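Long-range contacts in Pre-mRNA-splicing factor SAD1 (Saccharomyces cerevisiae, PDB 4MSX), which promotes assembly of newly made U4 snRNA into the U4/U6 snRNP and is required for pre-mRNA splicing, although it is a deubiquitinase relative that lacks catalytic activity: residues His204-Phe212 and Asp283-Cys292; Arg393-Leu404 and Leu468-Trp478. All coordinates share one frame; numbering follows the deposited sequence. Where two conformers were deposited one is given.

Interaction 1: His204-Phe212 and Asp283-Cys292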
# COMPACT_ATOMS: atom_id res chain seq x y z
N HIS A 204 -3.76 -2.78 5.10
CA HIS A 204 -4.97 -3.50 5.48
C HIS A 204 -4.69 -4.66 6.45
O HIS A 204 -5.61 -5.39 6.78
CB HIS A 204 -5.80 -3.93 4.24
CG HIS A 204 -6.53 -2.77 3.62
ND1 HIS A 204 -7.91 -2.67 3.60
CD2 HIS A 204 -6.06 -1.59 3.14
CE1 HIS A 204 -8.26 -1.51 3.06
NE2 HIS A 204 -7.15 -0.84 2.76
N MET A 205 -3.44 -4.84 6.87
CA MET A 205 -3.10 -5.81 7.94
C MET A 205 -3.26 -5.10 9.27
O MET A 205 -2.40 -4.32 9.67
CB MET A 205 -1.67 -6.30 7.83
CG MET A 205 -1.52 -7.16 6.57
SD MET A 205 0.20 -7.58 6.25
CE MET A 205 -0.10 -8.60 4.81
N VAL A 206 -4.37 -5.35 9.93
CA VAL A 206 -4.75 -4.46 11.04
C VAL A 206 -3.67 -4.08 12.08
O VAL A 206 -3.56 -2.93 12.46
CB VAL A 206 -6.06 -4.95 11.69
CG1 VAL A 206 -6.32 -4.22 13.00
CG2 VAL A 206 -7.22 -4.67 10.71
N PRO A 207 -2.85 -5.03 12.52
CA PRO A 207 -1.84 -4.74 13.57
C PRO A 207 -0.73 -3.86 13.07
O PRO A 207 -0.10 -3.11 13.83
CB PRO A 207 -1.23 -6.12 13.91
CG PRO A 207 -2.14 -7.16 13.23
CD PRO A 207 -2.97 -6.47 12.19
N VAL A 208 -0.42 -3.99 11.78
CA VAL A 208 0.56 -3.11 11.19
C VAL A 208 -0.08 -1.75 10.98
O VAL A 208 0.51 -0.71 11.29
CB VAL A 208 1.06 -3.71 9.80
CG1 VAL A 208 2.09 -2.79 9.22
CG2 VAL A 208 1.60 -5.13 10.00
N ARG A 209 -1.28 -1.75 10.40
CA ARG A 209 -1.97 -0.50 10.12
C ARG A 209 -2.13 0.29 11.42
O ARG A 209 -1.79 1.50 11.50
CB ARG A 209 -3.37 -0.76 9.58
CG ARG A 209 -4.17 0.55 9.35
CD ARG A 209 -5.64 0.24 9.18
NE ARG A 209 -6.21 -0.10 10.51
CZ ARG A 209 -7.51 -0.33 10.72
NH1 ARG A 209 -8.35 -0.26 9.70
NH2 ARG A 209 -7.96 -0.63 11.96
N ASP A 210 -2.63 -0.39 12.45
CA ASP A 210 -2.91 0.34 13.72
C ASP A 210 -1.65 0.98 14.28
O ASP A 210 -1.66 2.13 14.78
CB ASP A 210 -3.54 -0.59 14.77
CG ASP A 210 -4.99 -0.88 14.46
OD1 ASP A 210 -5.45 -0.47 13.37
OD2 ASP A 210 -5.68 -1.53 15.31
N HIS A 211 -0.53 0.26 14.20
CA HIS A 211 0.72 0.80 14.71
C HIS A 211 1.11 2.08 13.94
O HIS A 211 1.59 3.08 14.54
CB HIS A 211 1.85 -0.22 14.61
CG HIS A 211 3.10 0.21 15.31
ND1 HIS A 211 3.26 0.07 16.68
CD2 HIS A 211 4.23 0.79 14.85
CE1 HIS A 211 4.44 0.56 17.02
NE2 HIS A 211 5.04 1.01 15.94
N PHE A 212 0.94 2.05 12.61
CA PHE A 212 1.30 3.24 11.80
C PHE A 212 0.35 4.42 12.08
O PHE A 212 0.78 5.59 12.07
CB PHE A 212 1.19 2.93 10.29
CG PHE A 212 2.44 2.29 9.69
CD1 PHE A 212 3.65 2.94 9.75
CD2 PHE A 212 2.36 1.07 9.06
CE1 PHE A 212 4.79 2.38 9.15
CE2 PHE A 212 3.51 0.48 8.46
CZ PHE A 212 4.72 1.13 8.52
N ASP A 283 10.39 -1.73 16.32
CA ASP A 283 8.96 -1.89 16.67
C ASP A 283 8.20 -2.63 15.52
O ASP A 283 7.46 -3.63 15.75
CB ASP A 283 8.27 -0.51 16.81
CG ASP A 283 8.73 0.29 18.01
OD1 ASP A 283 9.54 -0.20 18.84
OD2 ASP A 283 8.22 1.44 18.11
N LEU A 284 8.33 -2.11 14.30
CA LEU A 284 7.61 -2.74 13.17
C LEU A 284 8.22 -4.09 12.84
O LEU A 284 7.53 -5.00 12.42
CB LEU A 284 7.61 -1.83 11.93
CG LEU A 284 6.68 -0.61 12.16
CD1 LEU A 284 7.08 0.62 11.33
CD2 LEU A 284 5.20 -0.97 11.94
N LYS A 285 9.53 -4.23 13.00
CA LYS A 285 10.14 -5.52 12.79
C LYS A 285 9.50 -6.57 13.69
O LYS A 285 9.17 -7.68 13.25
CB LYS A 285 11.63 -5.45 13.06
CG LYS A 285 12.35 -6.80 12.95
CD LYS A 285 13.79 -6.61 13.37
CE LYS A 285 14.61 -7.88 13.32
NZ LYS A 285 16.03 -7.59 13.72
N SER A 286 9.33 -6.23 14.98
CA SER A 286 8.73 -7.22 15.88
C SER A 286 7.28 -7.50 15.50
O SER A 286 6.83 -8.62 15.59
CB SER A 286 8.85 -6.70 17.35
OG SER A 286 7.99 -5.57 17.52
N ILE A 287 6.52 -6.50 15.03
CA ILE A 287 5.11 -6.77 14.67
C ILE A 287 5.02 -7.64 13.37
O ILE A 287 4.24 -8.59 13.29
CB ILE A 287 4.36 -5.47 14.40
CG1 ILE A 287 4.21 -4.68 15.74
CG2 ILE A 287 2.96 -5.77 13.80
CD1 ILE A 287 3.85 -3.19 15.55
N LEU A 288 5.83 -7.29 12.36
CA LEU A 288 5.82 -8.12 11.12
C LEU A 288 6.32 -9.52 11.39
O LEU A 288 5.73 -10.49 10.95
CB LEU A 288 6.72 -7.47 10.03
CG LEU A 288 6.21 -6.14 9.49
CD1 LEU A 288 7.26 -5.55 8.50
CD2 LEU A 288 4.91 -6.40 8.74
N ASN A 289 7.42 -9.64 12.13
CA ASN A 289 7.85 -11.00 12.49
C ASN A 289 6.78 -11.80 13.22
O ASN A 289 6.56 -12.98 12.91
CB ASN A 289 9.19 -10.98 13.25
CG ASN A 289 10.38 -10.86 12.29
OD1 ASN A 289 10.87 -11.85 11.80
ND2 ASN A 289 10.79 -9.64 11.99
N HIS A 290 6.04 -11.19 14.13
CA HIS A 290 5.06 -11.96 14.83
C HIS A 290 3.84 -12.24 13.97
O HIS A 290 3.28 -13.34 13.98
CB HIS A 290 4.55 -11.22 16.10
CG HIS A 290 3.39 -11.92 16.73
ND1 HIS A 290 3.53 -13.11 17.42
CD2 HIS A 290 2.07 -11.66 16.69
CE1 HIS A 290 2.34 -13.53 17.80
NE2 HIS A 290 1.44 -12.67 17.37
N SER A 291 3.41 -11.25 13.19
CA SER A 291 2.12 -11.40 12.54
C SER A 291 2.16 -12.05 11.14
O SER A 291 1.15 -12.59 10.69
CB SER A 291 1.46 -10.02 12.40
OG SER A 291 1.20 -9.49 13.69
N CYS A 292 3.29 -11.92 10.45
CA CYS A 292 3.35 -12.22 9.00
C CYS A 292 4.33 -13.34 8.65
O CYS A 292 4.32 -13.86 7.51
CB CYS A 292 3.76 -10.94 8.22
SG CYS A 292 2.50 -9.70 8.38
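Val208 and Ile287 mark the closest backbone approach of two nearly antiparallel helical segments, 206-212 and 283-292, whose axes pass 9.9 Å apart at an angle of 164°. No hydrogen bond crosses between them, and side-chain packing makes nearly all of the contact. At the partly exposed end, His211 carries its ring toward helix 283-292 because CG lies anti to the backbone N (chi1 -171°). Methyl CD1 of Ile287 then rests on one face of the imidazole in a CH-pi contact, 3.7 Å from the ring centroid, while Leu284 CD2 approaches obliquely, 3.5 Å from His211 CD2. The carboxylate of Asp283 stands almost perpendicular to the imidazole; its OD2 lies in the ring plane at its edge, 3.9 Å from His211 NE2. An imidazole suits this place, being flat enough to carry a methyl on its face and polar enough to border solvent. With an alanine here, Ile287 CD1 would probably lose the surface it lies on, leaving a gap beside Leu284. Deeper in, the two methyls of Leu284 divide their work on Phe212: CD2 sits over the ring face, 4.2 Å from the centroid, and CD1 meets CE1 at 3.6 Å. The branched Val208 fills the middle, CG2 reaching Leu288 CD2 at 3.8 Å and also touching Ile287 CG2. At the far end the unbranched chain of Met205, the N-cap residue, carries SD to within 3.8 Å of Cys292 SG, a buried contact of two polarisable sulfurs. Helix 222-234 packs against Phe212 and Leu284, and Ile277 of helix 266-280 lies against Leu284 and Leu288. Antiparallel helices joined by such an apolar seam within a helical cluster are consistent with the thumb subdomain of the ubiquitin-specific protease fold.

Interaction 2: Arg393-Leu404 and Leu468-Trp478. With ACT (acetate ion), chain C.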
# COMPACT_ATOMS: atom_id res chain seq x y z
N ARG A 393 3.54 -16.72 -19.53
CA ARG A 393 3.29 -17.00 -18.10
C ARG A 393 2.31 -18.17 -17.91
O ARG A 393 1.54 -18.55 -18.81
CB ARG A 393 2.68 -15.76 -17.41
CG ARG A 393 1.23 -15.53 -17.79
CD ARG A 393 0.74 -14.10 -17.34
NE ARG A 393 -0.65 -13.87 -17.74
CZ ARG A 393 -1.02 -13.54 -18.98
NH1 ARG A 393 -0.10 -13.36 -19.95
NH2 ARG A 393 -2.29 -13.35 -19.23
N ASN A 394 2.35 -18.75 -16.71
CA ASN A 394 1.51 -19.90 -16.41
C ASN A 394 0.08 -19.43 -16.11
O ASN A 394 -0.19 -18.82 -15.05
CB ASN A 394 2.10 -20.67 -15.21
CG ASN A 394 1.38 -21.98 -14.94
OD1 ASN A 394 0.16 -22.04 -15.01
ND2 ASN A 394 2.13 -23.03 -14.65
N GLN A 395 -0.85 -19.70 -17.04
CA GLN A 395 -2.22 -19.19 -16.86
C GLN A 395 -3.22 -20.21 -16.31
O GLN A 395 -4.43 -20.08 -16.52
CB GLN A 395 -2.75 -18.59 -18.16
CG GLN A 395 -1.84 -17.48 -18.68
CD GLN A 395 -2.49 -16.77 -19.87
OE1 GLN A 395 -3.63 -16.33 -19.78
NE2 GLN A 395 -1.78 -16.73 -21.02
N THR A 396 -2.71 -21.19 -15.55
CA THR A 396 -3.57 -22.18 -14.90
C THR A 396 -4.61 -21.45 -14.06
O THR A 396 -4.28 -20.51 -13.31
CB THR A 396 -2.75 -23.16 -14.02
OG1 THR A 396 -1.75 -23.81 -14.81
CG2 THR A 396 -3.64 -24.20 -13.38
N LEU A 397 -5.86 -21.88 -14.18
CA LEU A 397 -6.93 -21.27 -13.40
C LEU A 397 -6.92 -21.78 -11.98
O LEU A 397 -7.23 -22.96 -11.71
CB LEU A 397 -8.28 -21.50 -14.07
CG LEU A 397 -9.47 -20.91 -13.30
CD1 LEU A 397 -9.28 -19.42 -13.16
CD2 LEU A 397 -10.74 -21.23 -14.10
N VAL A 398 -6.56 -20.90 -11.05
CA VAL A 398 -6.52 -21.27 -9.63
C VAL A 398 -7.87 -21.00 -8.95
O VAL A 398 -8.34 -19.84 -8.85
CB VAL A 398 -5.37 -20.50 -8.83
CG1 VAL A 398 -5.41 -20.90 -7.37
CG2 VAL A 398 -4.02 -20.80 -9.41
N GLU A 399 -8.48 -22.08 -8.49
CA GLU A 399 -9.80 -22.01 -7.86
C GLU A 399 -9.71 -21.88 -6.34
O GLU A 399 -8.99 -22.63 -5.70
CB GLU A 399 -10.61 -23.24 -8.28
CG GLU A 399 -10.80 -23.14 -9.81
CD GLU A 399 -11.27 -24.39 -10.51
OE1 GLU A 399 -11.45 -24.28 -11.75
OE2 GLU A 399 -11.45 -25.44 -9.85
N PHE A 400 -10.46 -20.94 -5.78
CA PHE A 400 -10.44 -20.75 -4.34
C PHE A 400 -11.77 -20.10 -3.96
O PHE A 400 -12.42 -19.47 -4.80
CB PHE A 400 -9.26 -19.86 -3.92
CG PHE A 400 -9.26 -18.49 -4.60
CD1 PHE A 400 -10.00 -17.46 -4.07
CD2 PHE A 400 -8.53 -18.28 -5.76
CE1 PHE A 400 -9.99 -16.16 -4.69
CE2 PHE A 400 -8.51 -17.02 -6.41
CZ PHE A 400 -9.27 -15.95 -5.84
N SER A 401 -12.14 -20.24 -2.71
CA SER A 401 -13.33 -19.57 -2.17
C SER A 401 -12.83 -18.67 -1.07
O SER A 401 -11.66 -18.25 -1.10
CB SER A 401 -14.33 -20.61 -1.59
OG SER A 401 -13.77 -21.26 -0.45
N SER A 402 -13.65 -18.36 -0.09
CA SER A 402 -13.19 -17.37 0.88
C SER A 402 -12.64 -18.00 2.13
O SER A 402 -12.17 -17.29 3.01
CB SER A 402 -14.27 -16.33 1.16
OG SER A 402 -14.13 -15.24 0.23
N GLU A 403 -12.61 -19.34 2.18
CA GLU A 403 -12.14 -20.05 3.37
C GLU A 403 -11.22 -21.19 3.00
O GLU A 403 -11.34 -21.79 1.93
CB GLU A 403 -13.34 -20.72 4.11
CG GLU A 403 -14.41 -19.78 4.58
CD GLU A 403 -15.52 -20.52 5.34
OE1 GLU A 403 -15.78 -20.14 6.51
OE2 GLU A 403 -16.12 -21.48 4.77
N LEU A 404 -10.36 -21.55 3.93
CA LEU A 404 -9.34 -22.51 3.65
C LEU A 404 -8.97 -23.11 4.99
O LEU A 404 -9.01 -22.43 5.99
CB LEU A 404 -8.17 -21.71 2.98
CG LEU A 404 -6.80 -22.27 2.71
CD1 LEU A 404 -5.99 -21.34 1.79
CD2 LEU A 404 -6.10 -22.44 4.03
N LEU A 468 -14.32 -14.09 -7.57
CA LEU A 468 -12.97 -13.46 -7.55
C LEU A 468 -11.96 -14.31 -8.30
O LEU A 468 -11.14 -13.80 -9.06
CB LEU A 468 -12.49 -13.28 -6.10
CG LEU A 468 -13.24 -12.25 -5.26
CD1 LEU A 468 -12.59 -12.12 -3.88
CD2 LEU A 468 -13.28 -10.91 -6.00
N PHE A 469 -12.05 -15.63 -8.15
CA PHE A 469 -11.02 -16.49 -8.71
C PHE A 469 -11.03 -16.50 -10.21
O PHE A 469 -10.10 -16.98 -10.81
CB PHE A 469 -11.15 -17.92 -8.19
CG PHE A 469 -12.27 -18.69 -8.86
CD1 PHE A 469 -13.55 -18.63 -8.34
CD2 PHE A 469 -12.02 -19.42 -10.04
CE1 PHE A 469 -14.61 -19.35 -8.97
CE2 PHE A 469 -13.10 -20.16 -10.69
CZ PHE A 469 -14.38 -20.07 -10.16
N LEU A 470 -12.03 -15.92 -10.87
CA LEU A 470 -11.96 -15.93 -12.35
C LEU A 470 -10.83 -15.08 -12.94
O LEU A 470 -10.43 -15.32 -14.07
CB LEU A 470 -13.27 -15.43 -12.94
CG LEU A 470 -14.40 -16.44 -12.66
CD1 LEU A 470 -15.67 -15.83 -13.16
CD2 LEU A 470 -14.07 -17.77 -13.41
N LYS A 471 -10.32 -14.11 -12.19
CA LYS A 471 -9.16 -13.33 -12.69
C LYS A 471 -7.87 -13.99 -12.24
O LYS A 471 -7.87 -14.84 -11.31
CB LYS A 471 -9.24 -11.89 -12.10
CG LYS A 471 -10.46 -11.14 -12.63
CD LYS A 471 -10.33 -9.63 -12.47
CE LYS A 471 -11.52 -8.89 -13.11
NZ LYS A 471 -11.58 -7.41 -12.76
N GLU A 472 -6.76 -13.58 -12.85
CA GLU A 472 -5.51 -14.27 -12.58
C GLU A 472 -4.86 -13.83 -11.25
O GLU A 472 -4.13 -12.82 -11.23
CB GLU A 472 -4.56 -13.99 -13.71
CG GLU A 472 -3.32 -14.87 -13.71
CD GLU A 472 -2.33 -14.51 -14.82
OE1 GLU A 472 -2.68 -14.67 -16.01
OE2 GLU A 472 -1.19 -14.06 -14.52
N THR A 473 -5.08 -14.61 -10.19
CA THR A 473 -4.54 -14.31 -8.87
C THR A 473 -3.01 -14.46 -8.87
O THR A 473 -2.43 -15.40 -9.47
CB THR A 473 -5.19 -15.17 -7.75
OG1 THR A 473 -4.66 -14.74 -6.50
CG2 THR A 473 -4.86 -16.70 -7.94
N PHE A 474 -2.33 -13.49 -8.25
CA PHE A 474 -0.87 -13.52 -8.17
C PHE A 474 -0.41 -13.58 -6.71
O PHE A 474 0.48 -14.35 -6.37
CB PHE A 474 -0.30 -12.23 -8.83
CG PHE A 474 1.20 -12.15 -8.83
CD1 PHE A 474 1.97 -13.05 -9.58
CD2 PHE A 474 1.86 -11.14 -8.13
CE1 PHE A 474 3.35 -12.97 -9.60
CE2 PHE A 474 3.26 -11.05 -8.14
CZ PHE A 474 4.01 -11.94 -8.87
N ILE A 475 -0.97 -12.71 -5.85
CA ILE A 475 -0.68 -12.73 -4.43
C ILE A 475 -1.98 -12.68 -3.64
O ILE A 475 -2.91 -11.96 -4.00
CB ILE A 475 0.14 -11.44 -4.01
CG1 ILE A 475 1.62 -11.66 -4.27
CG2 ILE A 475 -0.08 -11.10 -2.52
CD1 ILE A 475 2.39 -10.33 -4.22
N GLN A 476 -2.04 -13.41 -2.54
CA GLN A 476 -3.22 -13.35 -1.67
C GLN A 476 -2.79 -13.21 -0.25
O GLN A 476 -1.76 -13.74 0.14
CB GLN A 476 -4.08 -14.67 -1.72
CG GLN A 476 -4.75 -14.81 -3.09
CD GLN A 476 -5.54 -16.11 -3.20
OE1 GLN A 476 -5.27 -17.09 -2.46
NE2 GLN A 476 -6.55 -16.10 -4.07
N VAL A 477 -3.66 -12.58 0.54
CA VAL A 477 -3.38 -12.47 1.97
C VAL A 477 -4.56 -13.16 2.66
O VAL A 477 -5.70 -12.81 2.39
CB VAL A 477 -3.33 -11.01 2.48
CG1 VAL A 477 -3.16 -10.96 4.02
CG2 VAL A 477 -2.15 -10.23 1.81
N TRP A 478 -4.25 -14.15 3.48
CA TRP A 478 -5.27 -14.92 4.25
C TRP A 478 -5.08 -14.62 5.72
O TRP A 478 -3.93 -14.52 6.19
CB TRP A 478 -5.07 -16.42 4.01
CG TRP A 478 -5.42 -16.84 2.62
CD1 TRP A 478 -4.65 -16.67 1.49
CD2 TRP A 478 -6.65 -17.45 2.17
NE1 TRP A 478 -5.31 -17.15 0.39
CE2 TRP A 478 -6.53 -17.66 0.78
CE3 TRP A 478 -7.82 -17.90 2.82
CZ2 TRP A 478 -7.55 -18.26 0.01
CZ3 TRP A 478 -8.83 -18.49 2.06
CH2 TRP A 478 -8.68 -18.66 0.67
C ACT C . 5.77 -21.21 -14.85
O ACT C . 6.51 -20.70 -13.95
OXT ACT C . 5.14 -22.32 -14.59
CH3 ACT C . 5.66 -20.47 -16.16
O HOH W 1 -3.96 -12.12 -16.82
O HOH W 2 -4.72 -15.86 -17.14
O HOH W 3 -7.52 -17.31 -9.77
O HOH W 4 -13.37 -16.74 -5.59
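Phe400 inserts its ring between Phe469 and Gln476. Over one face lies Phe469 CB, 3.3 Å from Phe400 CE2; over the opposite face, near the ring centre, stands Gln476 NE2, its amide plane 89° from the ring. A phenyl ring suits this slot because both faces can take a close neighbour. Beside the ring, Thr473 CG2 meets Val398 CB at 3.9 Å and also touches Phe400. The buried amide is held at both ends: Gln476 OE1 accepts a bond of 2.9 Å from Trp478 NE1, and NE2 bonds to Asn416, which fixes the rotation of the amide above the ring. Trp478 in turn offers its broad indole to Leu404, whose CD1 sits almost on the normal of the six-membered ring, 3.7 Å from its centroid. CG of this leucine is anti to the backbone N (chi1 170°), an orientation that sends the branch across the indole. At the other end, in the conformer given, Arg393 makes a salt bridge from NE to the syn lone pair of Glu472 OE1, 2.8 Å long, which the second conformer may not keep. Water joins the same oxygen to Gln395 OE1, while Glu472 OE2 bonds to His419, so the carboxylate is held from several directions. Elsewhere a water accepts from Phe469 N. Around this contact, consistent with the palm sheet of the ubiquitin-specific protease fold, strand 397-399 runs parallel to strand 344-346, strand 472-480 lies between strands 374-379 and 409-421, and Ile347 of helix 347-350 packs against Phe400, Gln476 and Trp478.

Interactions 1 and 2 lie within one ubiquitin-specific protease domain, their centres about 25 Å apart. Interaction 1 is the more buried, joining two helices through methyls, rings and sulfurs with no hydrogen bond between them. Interaction 2 is partly buried and fastens a largely irregular segment to a sheet strand and the turn that leads into it; its chemistry grades from aromatic and amide packing to a salt bridge with waters at its carboxylate. They share strand 374-379 as a neighbour: Phe374 and Ile376 meet Met205, whereas Phe377 and Phe379 serve interaction 2. They also touch directly, Met205 CE lying 3.9 Å from Val477 CG1, where the helical part meets the sheet.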